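Local coordinates for protein PA_0080 (Pseudomonas aeruginosa, PDB 3ZHN) that is the type VI secretion lipoprotein TssJ1, probably lipid-tethered to the outer membrane and thought to help build the trans-envelope complex, at residues V33-H38 against R101-T106. Sequence-based numbering, arbitrary orientation.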
loop_
_atom_site.group_PDB
_atom_site.type_symbol
_atom_site.label_atom_id
_atom_site.label_comp_id
_atom_site.label_asym_id
_atom_site.label_seq_id
_atom_site.Cartn_x
_atom_site.Cartn_y
_atom_site.Cartn_z
ATOM N N VAL A 33 -1.382 -13.518 -2.488
ATOM C CA VAL A 33 -0.601 -12.577 -1.704
ATOM C C VAL A 33 -1.141 -12.618 -0.260
ATOM O O VAL A 33 -2.365 -12.553 -0.053
ATOM C CB VAL A 33 -0.699 -11.143 -2.277
ATOM C CG1 VAL A 33 0.057 -10.144 -1.398
ATOM C CG2 VAL A 33 -0.287 -11.160 -3.731
ATOM N N VAL A 34 -0.228 -12.740 0.697
ATOM C CA VAL A 34 -0.494 -12.517 2.068
ATOM C C VAL A 34 0.345 -11.339 2.537
ATOM O O VAL A 34 1.562 -11.331 2.314
ATOM C CB VAL A 34 -0.237 -13.732 2.979
ATOM C CG1 VAL A 34 -0.774 -13.452 4.381
ATOM C CG2 VAL A 34 -0.957 -14.982 2.442
ATOM N N ILE A 35 -0.321 -10.354 3.150
ATOM C CA ILE A 35 0.331 -9.200 3.679
ATOM C C ILE A 35 0.050 -9.096 5.156
ATOM O O ILE A 35 -1.143 -9.061 5.574
ATOM C CB ILE A 35 -0.163 -7.903 3.012
ATOM C CG1 ILE A 35 0.257 -7.872 1.518
ATOM C CG2 ILE A 35 0.374 -6.643 3.742
ATOM C CD1 ILE A 35 -0.467 -6.802 0.729
ATOM N N TRP A 36 1.148 -8.994 5.900
ATOM C CA TRP A 36 1.075 -8.628 7.299
ATOM C C TRP A 36 1.407 -7.158 7.409
ATOM O O TRP A 36 2.546 -6.724 7.074
ATOM C CB TRP A 36 2.031 -9.427 8.159
ATOM C CG TRP A 36 1.612 -10.826 8.358
ATOM C CD1 TRP A 36 0.897 -11.363 9.437
ATOM C CD2 TRP A 36 1.909 -11.925 7.493
ATOM N NE1 TRP A 36 0.761 -12.712 9.284
ATOM C CE2 TRP A 36 1.326 -13.070 8.081
ATOM C CE3 TRP A 36 2.580 -12.050 6.267
ATOM C CZ2 TRP A 36 1.433 -14.325 7.522
ATOM C CZ3 TRP A 36 2.683 -13.326 5.714
ATOM C CH2 TRP A 36 2.111 -14.439 6.347
ATOM N N LEU A 37 0.436 -6.385 7.901
ATOM C CA LEU A 37 0.573 -4.923 8.050
ATOM C C LEU A 37 0.928 -4.626 9.494
ATOM O O LEU A 37 0.215 -5.052 10.392
ATOM C CB LEU A 37 -0.761 -4.212 7.732
ATOM C CG LEU A 37 -1.415 -4.277 6.333
ATOM C CD1 LEU A 37 -2.787 -3.632 6.385
ATOM C CD2 LEU A 37 -0.522 -3.538 5.361
ATOM N N HIS A 38 2.016 -3.874 9.720
ATOM C CA HIS A 38 2.481 -3.558 11.029
ATOM C C HIS A 38 2.517 -2.054 11.144
ATOM O O HIS A 38 3.349 -1.395 10.521
ATOM C CB HIS A 38 3.926 -4.095 11.238
ATOM C CG HIS A 38 4.112 -5.497 10.841
ATOM N ND1 HIS A 38 3.604 -6.574 11.550
ATOM C CD2 HIS A 38 4.775 -6.011 9.787
ATOM C CE1 HIS A 38 3.934 -7.691 10.933
ATOM N NE2 HIS A 38 4.613 -7.382 9.844
ATOM N N ARG A 101 -2.440 -6.302 11.275
ATOM C CA ARG A 101 -3.397 -6.994 10.477
ATOM C C ARG A 101 -2.723 -7.915 9.526
ATOM O O ARG A 101 -1.589 -7.726 9.082
ATOM C CB ARG A 101 -4.291 -6.081 9.606
ATOM C CG ARG A 101 -4.892 -4.953 10.304
ATOM C CD ARG A 101 -6.013 -4.445 9.449
ATOM N NE ARG A 101 -6.584 -3.301 10.110
ATOM C CZ ARG A 101 -7.622 -2.646 9.692
ATOM N NH1 ARG A 101 -8.239 -3.026 8.565
ATOM N NH2 ARG A 101 -7.995 -1.552 10.364
ATOM N N ARG A 102 -3.517 -8.924 9.161
ATOM C CA ARG A 102 -3.168 -9.864 8.105
ATOM C C ARG A 102 -4.266 -9.789 7.059
ATOM O O ARG A 102 -5.461 -9.959 7.329
ATOM C CB ARG A 102 -3.103 -11.273 8.704
ATOM C CG ARG A 102 -2.456 -12.326 7.818
ATOM C CD ARG A 102 -2.795 -13.697 8.373
ATOM N NE ARG A 102 -2.311 -14.804 7.544
ATOM C CZ ARG A 102 -2.942 -15.317 6.485
ATOM N NH1 ARG A 102 -4.126 -14.843 6.069
ATOM N NH2 ARG A 102 -2.372 -16.336 5.826
ATOM N N ILE A 103 -3.854 -9.639 5.834
ATOM C CA ILE A 103 -4.769 -9.669 4.717
ATOM C C ILE A 103 -4.306 -10.647 3.683
ATOM O O ILE A 103 -3.120 -10.811 3.461
ATOM C CB ILE A 103 -5.048 -8.272 4.115
ATOM C CG1 ILE A 103 -3.847 -7.682 3.485
ATOM C CG2 ILE A 103 -5.581 -7.306 5.170
ATOM C CD1 ILE A 103 -4.177 -6.503 2.591
ATOM N N GLU A 104 -5.240 -11.311 3.013
ATOM C CA GLU A 104 -4.849 -12.291 1.999
ATOM C C GLU A 104 -5.767 -12.039 0.824
ATOM O O GLU A 104 -6.951 -11.759 1.021
ATOM C CB GLU A 104 -5.057 -13.699 2.560
ATOM C CG GLU A 104 -4.718 -14.814 1.565
ATOM C CD GLU A 104 -4.616 -16.224 2.182
ATOM O OE1 GLU A 104 -4.628 -16.315 3.464
ATOM O OE2 GLU A 104 -4.398 -17.259 1.371
ATOM N N ARG A 105 -5.188 -12.064 -0.378
ATOM C CA ARG A 105 -5.884 -11.773 -1.605
ATOM C C ARG A 105 -5.328 -12.781 -2.622
ATOM O O ARG A 105 -4.180 -13.173 -2.535
ATOM C CB ARG A 105 -5.517 -10.377 -2.172
ATOM C CG ARG A 105 -5.624 -9.144 -1.300
ATOM C CD ARG A 105 -6.906 -8.456 -1.684
ATOM N NE ARG A 105 -7.253 -7.316 -0.857
ATOM C CZ ARG A 105 -7.707 -7.394 0.406
ATOM N NH1 ARG A 105 -7.865 -8.539 1.078
ATOM N NH2 ARG A 105 -8.004 -6.300 1.020
ATOM N N THR A 106 -6.147 -13.128 -3.581
ATOM C CA THR A 106 -5.692 -13.577 -4.868
ATOM C C THR A 106 -5.803 -12.420 -5.811
ATOM O O THR A 106 -6.829 -11.710 -5.904
ATOM C CB THR A 106 -6.456 -14.753 -5.403
ATOM O OG1 THR A 106 -7.832 -14.365 -5.565
ATOM C CG2 THR A 106 -6.262 -15.907 -4.395
#
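R102 runs alongside W36 on the outer side of the sheet, its CG resting over the five-membered ring of the indole, 3.8 Å from the ring centroid, as a CH-pi contact. With CG anti to the backbone N (chi1 -167°) and the chain extended as far as NE, the arginine rises past the indole, then bends so that its guanidinium stands perpendicular to the ring plane. That turn lays one guanidinium face over V34, whose CG1 sits beneath its centre, 3.6 Å from CZ. The other methyl of V34, CG2, packs on the aliphatic part of E104, 3.9 Å from CG. Above this valine the salt bridge closes: NH1 of R102 reaches OE1 of E104 at 3.0 Å, on the anti side of the carboxylate, and NH2 gives the same oxygen a longer bond. Two nitrogens thus grip one acceptor, holding the guanidinium flat over V34, while R32 pairs with OE2 of E104.

On the opposite face I35 and I103 lie side by side, CB of I35 3.7 Å from CG1 of I103, and the I103 side chain goes on to meet F93 and L58 of the second sheet. L37 points inward too, onto L56. R105 also starts on this face, and its NE forms a salt bridge with D91 of the second sheet.

Six backbone hydrogen bonds fix the register, in reciprocal pairs between V33 and R105, I35 and I103, and L37 and R101. Strand 100-107 is the outermost of its sheet, running antiparallel (162°) to 31-39, which also bonds to 139-146. With mainly aliphatic side chains turned to the second sheet, this is an antiparallel pairing of strands far apart in sequence, at one edge of the TssJ beta-sandwich.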